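Local coordinates for putative ABC transporter amino acid-binding protein (Sinorhizobium meliloti, PDB 2Q88) that binds the compatible solute ectoine and probably delivers it to an ABC transporter for uptake as an osmoprotectant, at residues Val144-Asp147 with Arg148-Val151; Val152-Gly155 with Gln156-Leu159; Gly210-Ala213 with Leu214-Phe218. All blocks are in the same frame, centred on the assembly; numbering follows the deposited sequence.

Contact 1: residues Val144-Asp147 with Arg148-Val151; sequences VPRD and RVIV
Residues Val-144-Asp-147 turn into Arg-148-Val-151 through a short 3-10 segment, where Arg-148 N donates to Pro-145 O (2.9 Å) and Val-149 N to Arg-146 O (3.2 Å), and the two end-to-end directions lie 71° apart. Side chains from both halves close over the turn. CG of Arg-146 is anti to its amide nitrogen (chi1 177°), and bends at chi2 and chi3 fold the chain back toward the start of the strand. There NH2 gives a nearly straight bond to Val-149 O (2.9 Å, 175° at the hydrogen); the oxygen lies in the guanidinium plane, whereas the donor stands above the carbonyl plane. The same NH2 forms a salt bridge with Glu-136. One face of the Arg-148 guanidinium is covered by Pro-145, with CD 3.4 Å from NH2 and displaced toward the rim; NH1 of the arginine donates to the carbonyls of Ile-119 and Ala-125, and NH2 to that of Ala-120. On the buried side, Val-144 CG1 packs on Val-149 CG2 at 3.5 Å, the two valines crossing at about a right angle. The turn completes a beta-alpha-beta crossover: helix 134-141 joins strand 127-129 to its parallel neighbour 149-151, with Val-149 against that helix and Val-144 against helix 116-121.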
loop_
_atom_site.group_PDB
_atom_site.type_symbol
_atom_site.label_atom_id
_atom_site.label_comp_id
_atom_site.label_asym_id
_atom_site.label_seq_id
_atom_site.Cartn_x
_atom_site.Cartn_y
_atom_site.Cartn_z
ATOM N N VAL A 144 -6.470 15.281 -14.276
ATOM C CA VAL A 144 -6.731 16.214 -13.173
ATOM C C VAL A 144 -5.458 17.044 -12.997
ATOM O O VAL A 144 -4.376 16.475 -12.807
ATOM C CB VAL A 144 -7.101 15.498 -11.855
ATOM C CG1 VAL A 144 -7.488 16.514 -10.780
ATOM C CG2 VAL A 144 -8.230 14.508 -12.088
ATOM N N PRO A 145 -5.574 18.370 -13.106
ATOM C CA PRO A 145 -4.428 19.269 -12.938
ATOM C C PRO A 145 -3.801 19.111 -11.562
ATOM O O PRO A 145 -4.505 18.777 -10.607
ATOM C CB PRO A 145 -5.062 20.659 -13.047
ATOM C CG PRO A 145 -6.305 20.448 -13.807
ATOM C CD PRO A 145 -6.808 19.115 -13.427
ATOM N N ARG A 146 -2.502 19.372 -11.465
ATOM C CA ARG A 146 -1.757 19.210 -10.210
ATOM C C ARG A 146 -2.424 19.943 -9.044
ATOM O O ARG A 146 -2.487 19.419 -7.934
ATOM C CB ARG A 146 -0.305 19.687 -10.388
ATOM C CG ARG A 146 0.561 19.630 -9.138
ATOM C CD ARG A 146 0.939 18.225 -8.698
ATOM N NE ARG A 146 0.006 17.680 -7.710
ATOM C CZ ARG A 146 0.206 16.539 -7.054
ATOM N NH1 ARG A 146 1.292 15.822 -7.301
ATOM N NH2 ARG A 146 -0.676 16.111 -6.161
ATOM N N ASP A 147 -2.954 21.137 -9.307
ATOM C CA ASP A 147 -3.540 21.949 -8.242
ATOM C C ASP A 147 -4.911 21.459 -7.738
ATOM O O ASP A 147 -5.418 21.965 -6.736
ATOM C CB ASP A 147 -3.548 23.440 -8.607
ATOM C CG ASP A 147 -4.404 23.762 -9.830
ATOM O OD1 ASP A 147 -5.110 22.881 -10.369
ATOM O OD2 ASP A 147 -4.425 24.903 -10.336
ATOM N N ARG A 148 -5.485 20.465 -8.417
ATOM C CA ARG A 148 -6.726 19.824 -7.957
ATOM C C ARG A 148 -6.496 18.413 -7.417
ATOM O O ARG A 148 -7.445 17.734 -7.022
ATOM C CB ARG A 148 -7.774 19.786 -9.075
ATOM C CG ARG A 148 -8.207 21.149 -9.552
ATOM C CD ARG A 148 -9.587 21.160 -10.158
ATOM N NE ARG A 148 -9.618 20.866 -11.591
ATOM C CZ ARG A 148 -10.129 19.764 -12.145
ATOM N NH1 ARG A 148 -10.633 18.783 -11.395
ATOM N NH2 ARG A 148 -10.123 19.635 -13.468
ATOM N N VAL A 149 -5.238 17.974 -7.406
ATOM C CA VAL A 149 -4.855 16.738 -6.733
ATOM C C VAL A 149 -4.136 17.132 -5.446
ATOM O O VAL A 149 -3.022 17.632 -5.480
ATOM C CB VAL A 149 -3.981 15.808 -7.610
ATOM C CG1 VAL A 149 -3.686 14.493 -6.861
ATOM C CG2 VAL A 149 -4.677 15.496 -8.908
ATOM N N ILE A 150 -4.818 16.925 -4.323
ATOM C CA ILE A 150 -4.423 17.490 -3.049
ATOM C C ILE A 150 -3.773 16.410 -2.194
ATOM O O ILE A 150 -4.378 15.381 -1.921
ATOM C CB ILE A 150 -5.675 18.064 -2.316
ATOM C CG1 ILE A 150 -6.469 19.048 -3.205
ATOM C CG2 ILE A 150 -5.314 18.625 -0.931
ATOM C CD1 ILE A 150 -5.666 20.211 -3.811
ATOM N N VAL A 151 -2.531 16.629 -1.786
ATOM C CA VAL A 151 -1.844 15.627 -0.971
ATOM C C VAL A 151 -2.525 15.537 0.396
ATOM O O VAL A 151 -2.819 16.564 1.010
ATOM C CB VAL A 151 -0.352 15.955 -0.824
ATOM C CG1 VAL A 151 0.342 14.961 0.101
ATOM C CG2 VAL A 151 0.334 15.989 -2.217
#

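Contact 2: residues Val152-Gly155 with Gln156-Leu159; sequences VPDG and QSGL
The flat group that matters here is the carboxylate of Asp-154, which meets Ser-157 through OD1: the backbone N of Ser-157 approaches this oxygen nearly along the C-O bond direction (3.1 Å, 160° at the hydrogen), and Ser-157 OG adds a weak bond to the same atom at 3.3 Å. The second flat group, the carboxamide of Gln-156, is linked to the first through a water, which donates to Asp-154 OD1 and to Gln-156 OE1 and accepts from the backbone N of Gln-156 at 3.1 Å. Three partners thus grip OD1. Asp-154 is the N-cap of helix 155-164, and its carboxylate serves the amide of Ser-157 in the first turn, as an N-cap does; the water does the same for Gln-156. The position of CG between the backbone N and the carbonyl carbon (chi1 52°) turns the carboxylate over this helix start. The helix end would probably favour the ionised form of the acid.

Regular helical bonding begins at once, with Gly-158 N donating to Asp-154 O (3.0 Å) and Leu-159 N to Gly-155 O (3.0 Å). Beside the cap, Val-152 CG1 is pressed against Gly-158 CA at 3.4 Å, closer than usual for two carbons, and the lack of a side chain on Gly-158 lets the methyl come that near. Pro-153 CG lies more loosely beside Ser-157 CB, at 4.1 Å.

The turn leads from strand 149-151 into helix 155-164, the first link of a beta-alpha-beta unit whose next strand, 169-173, flanks strand 127-129 in parallel; Val-152 still shares a backbone bond with Ala-129 of that strand.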
loop_
_atom_site.group_PDB
_atom_site.type_symbol
_atom_site.label_atom_id
_atom_site.label_comp_id
_atom_site.label_asym_id
_atom_site.label_seq_id
_atom_site.Cartn_x
_atom_site.Cartn_y
_atom_site.Cartn_z
ATOM N N VAL A 152 -2.780 14.311 0.856
ATOM C CA VAL A 152 -3.375 14.052 2.180
ATOM C C VAL A 152 -2.437 13.102 2.942
ATOM O O VAL A 152 -2.181 11.999 2.460
ATOM C CB VAL A 152 -4.800 13.423 2.035
ATOM C CG1 VAL A 152 -5.344 12.945 3.387
ATOM C CG2 VAL A 152 -5.758 14.419 1.424
ATOM N N PRO A 153 -1.930 13.514 4.113
ATOM C CA PRO A 153 -0.972 12.700 4.877
ATOM C C PRO A 153 -1.505 11.343 5.362
ATOM O O PRO A 153 -0.768 10.348 5.339
ATOM C CB PRO A 153 -0.620 13.595 6.076
ATOM C CG PRO A 153 -1.735 14.545 6.190
ATOM C CD PRO A 153 -2.246 14.773 4.805
ATOM N N ASP A 154 -2.755 11.296 5.811
ATOM C CA ASP A 154 -3.329 10.038 6.311
ATOM C C ASP A 154 -4.856 10.005 6.230
ATOM O O ASP A 154 -5.489 11.005 5.903
ATOM C CB ASP A 154 -2.870 9.789 7.745
ATOM C CG ASP A 154 -3.116 10.987 8.645
ATOM O OD1 ASP A 154 -4.292 11.277 8.938
ATOM O OD2 ASP A 154 -2.192 11.692 9.102
ATOM N N GLY A 155 -5.433 8.848 6.551
ATOM C CA GLY A 155 -6.862 8.630 6.390
ATOM C C GLY A 155 -7.762 9.537 7.208
ATOM O O GLY A 155 -8.755 10.046 6.704
ATOM N N GLN A 156 -7.423 9.728 8.478
ATOM C CA GLN A 156 -8.240 10.561 9.367
ATOM C C GLN A 156 -8.265 12.027 8.894
ATOM O O GLN A 156 -9.304 12.682 8.940
ATOM C CB GLN A 156 -7.773 10.403 10.826
ATOM C CG GLN A 156 -8.149 9.035 11.420
ATOM C CD GLN A 156 -7.355 8.632 12.664
ATOM O OE1 GLN A 156 -6.247 9.120 12.911
ATOM N NE2 GLN A 156 -7.919 7.711 13.439
ATOM N N SER A 157 -7.134 12.517 8.387
ATOM C CA SER A 157 -7.072 13.859 7.801
ATOM C C SER A 157 -7.856 13.954 6.493
ATOM O O SER A 157 -8.501 14.966 6.237
ATOM C CB SER A 157 -5.631 14.307 7.592
ATOM O OG SER A 157 -4.981 14.476 8.850
ATOM N N GLY A 158 -7.797 12.902 5.676
ATOM C CA GLY A 158 -8.562 12.851 4.420
ATOM C C GLY A 158 -10.055 12.954 4.633
ATOM O O GLY A 158 -10.756 13.681 3.912
ATOM N N LEU A 159 -10.544 12.211 5.620
ATOM C CA LEU A 159 -11.950 12.266 6.000
ATOM C C LEU A 159 -12.342 13.636 6.539
ATOM O O LEU A 159 -13.398 14.162 6.193
ATOM C CB LEU A 159 -12.270 11.179 7.024
ATOM C CG LEU A 159 -13.676 10.591 6.925
ATOM C CD1 LEU A 159 -13.804 9.708 5.694
ATOM C CD2 LEU A 159 -13.926 9.789 8.167
HETATM O O HOH W 1 -4.983 8.608 10.006
#

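Contact 3: residues Gly210-Ala213 with Leu214-Phe218; sequences GDEA and LRDAF. With CD (cadmium ion), chain D.
A carboxylate pair one turn apart at the start of helix 212-228, Glu-212 and Asp-216, forms a cadmium site on the helix. Glu-212 OE1 and Asp-216 OD2 bind the metal at 2.3 and 2.2 Å, each through one oxygen, and their carboxylate planes stand 81° apart. The i to i+4 spacing, held by the bond from Asp-216 N to Glu-212 O (2.9 Å), brings both acids to one side, and sharing the cation probably relieves the repulsion between them. Glu-212 reaches the ion by a bend at chi2 (95°). The other oxygen of Asp-216, OD1, takes a bond in the salt bridge from Arg-215 NE (3.1 Å), and metal and arginine together fix the rotation of the carboxylate; NH1 of this arginine goes to the carbonyl of Tyr-92. Asp-211 holds the N-cap position without a capping bond from its side chain, which pairs instead with Arg-208, while Asp-211 O accepts from Arg-215 N. From the same turn, Leu-214 packs against helices 5-12 and 37-48. Waters add further ligands to the metal, and one of them, 2.4 Å from the cadmium ion, also donates to Glu-212 OE2 at 2.7 Å.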
loop_
_atom_site.group_PDB
_atom_site.type_symbol
_atom_site.label_atom_id
_atom_site.label_comp_id
_atom_site.label_asym_id
_atom_site.label_seq_id
_atom_site.Cartn_x
_atom_site.Cartn_y
_atom_site.Cartn_z
ATOM N N GLY A 210 20.341 -4.071 -4.972
ATOM C CA GLY A 210 21.535 -4.819 -4.591
ATOM C C GLY A 210 21.331 -5.850 -3.497
ATOM O O GLY A 210 22.229 -6.650 -3.218
ATOM N N ASP A 211 20.151 -5.844 -2.881
ATOM C CA ASP A 211 19.792 -6.831 -1.852
ATOM C C ASP A 211 18.965 -8.000 -2.414
ATOM O O ASP A 211 18.129 -8.563 -1.708
ATOM C CB ASP A 211 19.002 -6.164 -0.713
ATOM C CG ASP A 211 19.891 -5.412 0.268
ATOM O OD1 ASP A 211 21.110 -5.680 0.334
ATOM O OD2 ASP A 211 19.442 -4.530 1.030
ATOM N N GLU A 212 19.207 -8.358 -3.673
ATOM C CA GLU A 212 18.450 -9.420 -4.359
ATOM C C GLU A 212 18.522 -10.786 -3.670
ATOM O O GLU A 212 17.564 -11.549 -3.727
ATOM C CB GLU A 212 18.857 -9.530 -5.841
ATOM C CG GLU A 212 20.309 -9.921 -6.121
ATOM C CD GLU A 212 20.525 -11.420 -6.367
ATOM O OE1 GLU A 212 19.576 -12.130 -6.787
ATOM O OE2 GLU A 212 21.667 -11.898 -6.169
ATOM N N ALA A 213 19.645 -11.085 -3.020
ATOM C CA ALA A 213 19.782 -12.338 -2.283
ATOM C C ALA A 213 18.809 -12.393 -1.096
ATOM O O ALA A 213 18.256 -13.448 -0.795
ATOM C CB ALA A 213 21.220 -12.537 -1.817
ATOM N N LEU A 214 18.596 -11.258 -0.433
ATOM C CA LEU A 214 17.596 -11.185 0.649
ATOM C C LEU A 214 16.159 -11.294 0.105
ATOM O O LEU A 214 15.314 -11.955 0.707
ATOM C CB LEU A 214 17.779 -9.911 1.489
ATOM C CG LEU A 214 16.750 -9.565 2.579
ATOM C CD1 LEU A 214 16.747 -10.589 3.720
ATOM C CD2 LEU A 214 16.996 -8.148 3.112
ATOM N N ARG A 215 15.894 -10.651 -1.025
ATOM C CA ARG A 215 14.611 -10.804 -1.731
ATOM C C ARG A 215 14.328 -12.282 -2.070
ATOM O O ARG A 215 13.223 -12.765 -1.818
ATOM C CB ARG A 215 14.589 -9.928 -2.989
ATOM C CG ARG A 215 13.266 -9.876 -3.736
ATOM C CD ARG A 215 13.031 -11.038 -4.677
ATOM N NE ARG A 215 14.173 -11.264 -5.556
ATOM C CZ ARG A 215 14.358 -10.640 -6.707
ATOM N NH1 ARG A 215 13.472 -9.747 -7.135
ATOM N NH2 ARG A 215 15.428 -10.918 -7.444
ATOM N N ASP A 216 15.325 -12.994 -2.607
ATOM C CA ASP A 216 15.210 -14.439 -2.903
ATOM C C ASP A 216 14.823 -15.260 -1.688
ATOM O O ASP A 216 13.920 -16.089 -1.761
ATOM C CB ASP A 216 16.524 -15.018 -3.448
ATOM C CG ASP A 216 16.913 -14.452 -4.792
ATOM O OD1 ASP A 216 16.124 -13.704 -5.412
ATOM O OD2 ASP A 216 18.013 -14.729 -5.305
ATOM N N ALA A 217 15.542 -15.057 -0.583
ATOM C CA ALA A 217 15.265 -15.738 0.682
ATOM C C ALA A 217 13.855 -15.460 1.219
ATOM O O ALA A 217 13.149 -16.370 1.675
ATOM C CB ALA A 217 16.312 -15.346 1.716
ATOM N N PHE A 218 13.455 -14.197 1.168
ATOM C CA PHE A 218 12.105 -13.787 1.528
ATOM C C PHE A 218 11.091 -14.535 0.646
ATOM O O PHE A 218 10.106 -15.079 1.135
ATOM C CB PHE A 218 11.993 -12.268 1.341
ATOM C CG PHE A 218 10.694 -11.676 1.813
ATOM C CD1 PHE A 218 9.609 -11.538 0.934
ATOM C CD2 PHE A 218 10.555 -11.224 3.122
ATOM C CE1 PHE A 218 8.399 -10.970 1.372
ATOM C CE2 PHE A 218 9.341 -10.658 3.567
ATOM C CZ PHE A 218 8.273 -10.528 2.683
HETATM CD CD CD D . 19.591 -14.446 -6.764
HETATM O O HOH W 2 21.553 -14.441 -5.395
HETATM O O HOH W 3 18.391 -14.535 -7.855
HETATM O O HOH W 4 20.571 -13.976 -9.017
#

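Contacts 1 and 2 are consecutive: the strand 149-151 that closes the first leads straight into the turn that opens the second, and both attach to strand 127-129 of the same sheet. Contact 3 lies on the opposite side of the chain's centre, with centres about 37 Å from contact 1 and 34 Å from contact 2. All three are partly buried, each combining a packed apolar side with a polar one. Their polar chemistry differs: arginines serve carbonyls in Val-144-Val-151, an aspartate and a water serve amides at the helix start in Val-152-Leu-159, and in Gly-210-Phe-218 acids bind a metal, although an aspartate again occupies the N-cap.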